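Local coordinates for 3-chlorocatechol 1,2-dioxygenase (Rhodococcus opacus, PDB 2BOY), which probably cleaves the aromatic ring of catechols, chlorinated ones included, between the two hydroxyl-bearing carbons, using a bound ferric ion, at residues F55-E60 with V220-K225. Sequence-based numbering, arbitrary orientation.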
ATOM      1  N   PHE A  55      -1.470  -9.257  -6.117  1.00 17.90           N
ATOM      2  CA  PHE A  55      -0.742  -8.689  -7.261  1.00 18.33           C
ATOM      3  C   PHE A  55       0.251  -9.608  -7.932  1.00 17.19           C
ATOM      4  O   PHE A  55       0.508  -9.423  -9.124  1.00 18.37           O
ATOM      5  CB  PHE A  55      -0.041  -7.392  -6.885  1.00 17.74           C
ATOM      6  CG  PHE A  55      -0.962  -6.388  -6.314  1.00 19.58           C
ATOM      7  CD1 PHE A  55      -0.904  -6.086  -4.969  1.00 19.80           C
ATOM      8  CD2 PHE A  55      -1.945  -5.785  -7.112  1.00 17.68           C
ATOM      9  CE1 PHE A  55      -1.820  -5.164  -4.406  1.00 20.07           C
ATOM     10  CE2 PHE A  55      -2.858  -4.874  -6.552  1.00 18.34           C
ATOM     11  CZ  PHE A  55      -2.795  -4.569  -5.204  1.00 19.38           C
ATOM     12  N   GLU A  56       0.861 -10.560  -7.214  1.00 17.76           N
ATOM     13  CA  GLU A  56       1.898 -11.372  -7.883  1.00 17.04           C
ATOM     14  C   GLU A  56       1.385 -12.113  -9.139  1.00 17.97           C
ATOM     15  O   GLU A  56       2.125 -12.232 -10.124  1.00 17.87           O
ATOM     16  CB  GLU A  56       2.652 -12.321  -6.924  1.00 17.15           C
ATOM     17  CG  GLU A  56       3.946 -12.909  -7.505  1.00 17.32           C
ATOM     18  CD  GLU A  56       4.543 -14.082  -6.742  1.00 19.18           C
ATOM     19  OE1 GLU A  56       5.489 -14.705  -7.297  1.00 19.60           O
ATOM     20  OE2 GLU A  56       4.075 -14.426  -5.633  1.00 19.15           O
ATOM     21  N   HIS A  57       0.149 -12.643  -9.106  1.00 18.55           N
ATOM     22  CA  HIS A  57      -0.396 -13.293 -10.312  1.00 19.35           C
ATOM     23  C   HIS A  57      -0.273 -12.416 -11.576  1.00 19.70           C
ATOM     24  O   HIS A  57       0.040 -12.924 -12.675  1.00 18.96           O
ATOM     25  CB  HIS A  57      -1.850 -13.773 -10.123  1.00 19.27           C
ATOM     26  CG  HIS A  57      -2.856 -12.665 -10.071  1.00 21.74           C
ATOM     27  ND1 HIS A  57      -3.527 -12.216 -11.197  1.00 19.30           N
ATOM     28  CD2 HIS A  57      -3.292 -11.900  -9.038  1.00 20.49           C
ATOM     29  CE1 HIS A  57      -4.341 -11.230 -10.851  1.00 20.02           C
ATOM     30  NE2 HIS A  57      -4.219 -11.022  -9.547  1.00 22.10           N
ATOM     31  N   ALA A  58      -0.544 -11.118 -11.425  1.00 19.16           N
ATOM     32  CA  ALA A  58      -0.458 -10.187 -12.568  1.00 19.71           C
ATOM     33  C   ALA A  58       0.990 -10.030 -13.020  1.00 19.30           C
ATOM     34  O   ALA A  58       1.287  -9.976 -14.215  1.00 21.08           O
ATOM     35  CB  ALA A  58      -1.048  -8.804 -12.209  1.00 18.63           C
ATOM     36  N   ILE A  59       1.886  -9.898 -12.060  1.00 19.20           N
ATOM     37  CA  ILE A  59       3.320  -9.759 -12.370  1.00 19.04           C
ATOM     38  C   ILE A  59       3.804 -11.053 -13.071  1.00 19.09           C
ATOM     39  O   ILE A  59       4.520 -11.033 -14.117  1.00 17.75           O
ATOM     40  CB  ILE A  59       4.112  -9.490 -11.067  1.00 18.95           C
ATOM     41  CG1 ILE A  59       3.751  -8.099 -10.476  1.00 18.97           C
ATOM     42  CG2 ILE A  59       5.638  -9.719 -11.303  1.00 18.19           C
ATOM     43  CD1 ILE A  59       4.416  -6.874 -11.218  1.00 17.28           C
ATOM     44  N   GLU A  60       3.443 -12.187 -12.490  1.00 17.73           N
ATOM     45  CA  GLU A  60       3.860 -13.470 -13.046  1.00 18.57           C
ATOM     46  C   GLU A  60       3.267 -13.709 -14.446  1.00 18.85           C
ATOM     47  O   GLU A  60       3.916 -14.281 -15.310  1.00 19.84           O
ATOM     48  CB  GLU A  60       3.461 -14.592 -12.085  1.00 19.18           C
ATOM     49  CG  GLU A  60       4.274 -15.872 -12.305  1.00 17.92           C
ATOM     50  CD  GLU A  60       3.738 -16.699 -13.482  1.00 19.88           C
ATOM     51  OE1 GLU A  60       2.537 -16.600 -13.833  1.00 20.71           O
ATOM     52  OE2 GLU A  60       4.519 -17.456 -14.044  1.00 21.22           O
ATOM     53  N   VAL A 220      -8.102 -17.472  -4.032  1.00 17.43           N
ATOM     54  CA  VAL A 220      -7.928 -16.081  -3.535  1.00 17.17           C
ATOM     55  C   VAL A 220      -6.731 -15.340  -4.247  1.00 16.55           C
ATOM     56  O   VAL A 220      -6.762 -14.111  -4.483  1.00 17.16           O
ATOM     57  CB  VAL A 220      -7.744 -16.041  -1.984  1.00 16.65           C
ATOM     58  CG1 VAL A 220      -6.456 -16.661  -1.621  1.00 15.70           C
ATOM     59  CG2 VAL A 220      -7.817 -14.569  -1.454  1.00 16.73           C
ATOM     60  N   ALA A 221      -5.689 -16.089  -4.572  1.00 16.30           N
ATOM     61  CA  ALA A 221      -4.493 -15.516  -5.206  1.00 16.06           C
ATOM     62  C   ALA A 221      -4.534 -15.482  -6.747  1.00 17.17           C
ATOM     63  O   ALA A 221      -3.604 -14.978  -7.371  1.00 16.26           O
ATOM     64  CB  ALA A 221      -3.239 -16.295  -4.729  1.00 16.69           C
ATOM     65  N   ASN A 222      -5.578 -16.047  -7.351  1.00 18.55           N
ATOM     66  CA  ASN A 222      -5.722 -16.021  -8.833  1.00 20.45           C
ATOM     67  C   ASN A 222      -4.540 -16.623  -9.580  1.00 20.14           C
ATOM     68  O   ASN A 222      -4.156 -16.142 -10.666  1.00 19.88           O
ATOM     69  CB  ASN A 222      -5.978 -14.598  -9.339  1.00 20.08           C
ATOM     70  CG  ASN A 222      -7.373 -14.151  -9.075  1.00 25.45           C
ATOM     71  OD1 ASN A 222      -7.609 -13.198  -8.312  1.00 29.36           O
ATOM     72  ND2 ASN A 222      -8.336 -14.836  -9.687  1.00 24.32           N
ATOM     73  N   ALA A 223      -3.974 -17.683  -9.007  1.00 19.00           N
ATOM     74  CA  ALA A 223      -2.748 -18.253  -9.553  1.00 19.06           C
ATOM     75  C   ALA A 223      -2.943 -19.640 -10.183  1.00 18.80           C
ATOM     76  O   ALA A 223      -1.950 -20.314 -10.515  1.00 18.02           O
ATOM     77  CB  ALA A 223      -1.662 -18.328  -8.436  1.00 19.35           C
ATOM     78  N   VAL A 224      -4.202 -20.083 -10.354  1.00 17.41           N
ATOM     79  CA  VAL A 224      -4.424 -21.380 -10.966  1.00 17.88           C
ATOM     80  C   VAL A 224      -4.367 -21.192 -12.492  1.00 18.96           C
ATOM     81  O   VAL A 224      -4.913 -20.235 -13.033  1.00 18.27           O
ATOM     82  CB  VAL A 224      -5.754 -22.034 -10.561  1.00 18.57           C
ATOM     83  CG1 VAL A 224      -6.085 -23.305 -11.397  1.00 19.23           C
ATOM     84  CG2 VAL A 224      -5.766 -22.363  -9.058  1.00 18.88           C
ATOM     85  N   LYS A 225      -3.666 -22.103 -13.153  1.00 18.57           N
ATOM     86  CA  LYS A 225      -3.691 -22.182 -14.626  1.00 19.13           C
ATOM     87  C   LYS A 225      -4.026 -23.632 -15.026  1.00 18.30           C
ATOM     88  O   LYS A 225      -3.715 -24.600 -14.297  1.00 18.04           O
ATOM     89  CB  LYS A 225      -2.349 -21.695 -15.237  1.00 19.23           C
ATOM     90  CG  LYS A 225      -1.897 -20.289 -14.757  1.00 18.91           C
ATOM     91  CD  LYS A 225      -0.564 -19.933 -15.395  1.00 19.86           C
ATOM     92  CE  LYS A 225       0.083 -18.623 -14.872  1.00 18.46           C
ATOM     93  NZ  LYS A 225       1.431 -18.481 -15.533  1.00 16.88           N
TER
HETATM   94  O   HOH W   1      -1.200 -13.417  -6.853  1.00 21.30           O
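The CB methylene of Asn222 lies over one face of the His57 imidazole, 3.7 Å from the ring centroid and only 8° off its normal, a CH-pi contact. With CG between the backbone N and carbonyl carbon (chi1 72°), the ring is turned to the loop, while the small Ala58 puts its CB over the opposite face, toward the rim. His57 CB packs against the backbone carbonyl oxygens of Ala221 and Asn222 (3.4 Å to Asn222 O). Asn222 has left-handed helical phi/psi, which asparagine tolerates better than most residues bearing a CB.

One turn further along the helix, Glu60 and Lys225 approach from opposite directions. Lys225 is extended beyond CG, a reach suited to crossing the gap, and its NZ forms a salt bridge with Glu60 OE1 at 2.8 Å, on the syn lone pair. The grip is shared: Ser72 OG bonds Glu60 OE2, while Ser72 O and Gln71 OE1 also accept hydrogen bonds from Lys225 NZ; the lysine probably helps to keep the buried Glu60 carboxylate ionised.

A water links the backbones, accepting from His57 N at 2.7 Å and lying 2.9 Å from Ala221 O. Asp219 steadies the 220-225 loop through Ala221 N and Ala223 N.

The arrangement docks helix 56-64, in the helical N-terminal region of this intradiol dioxygenase, against a loop of the catalytic beta domain, where Ala221 approaches the bound benzhydroxamic acid beside the iron site.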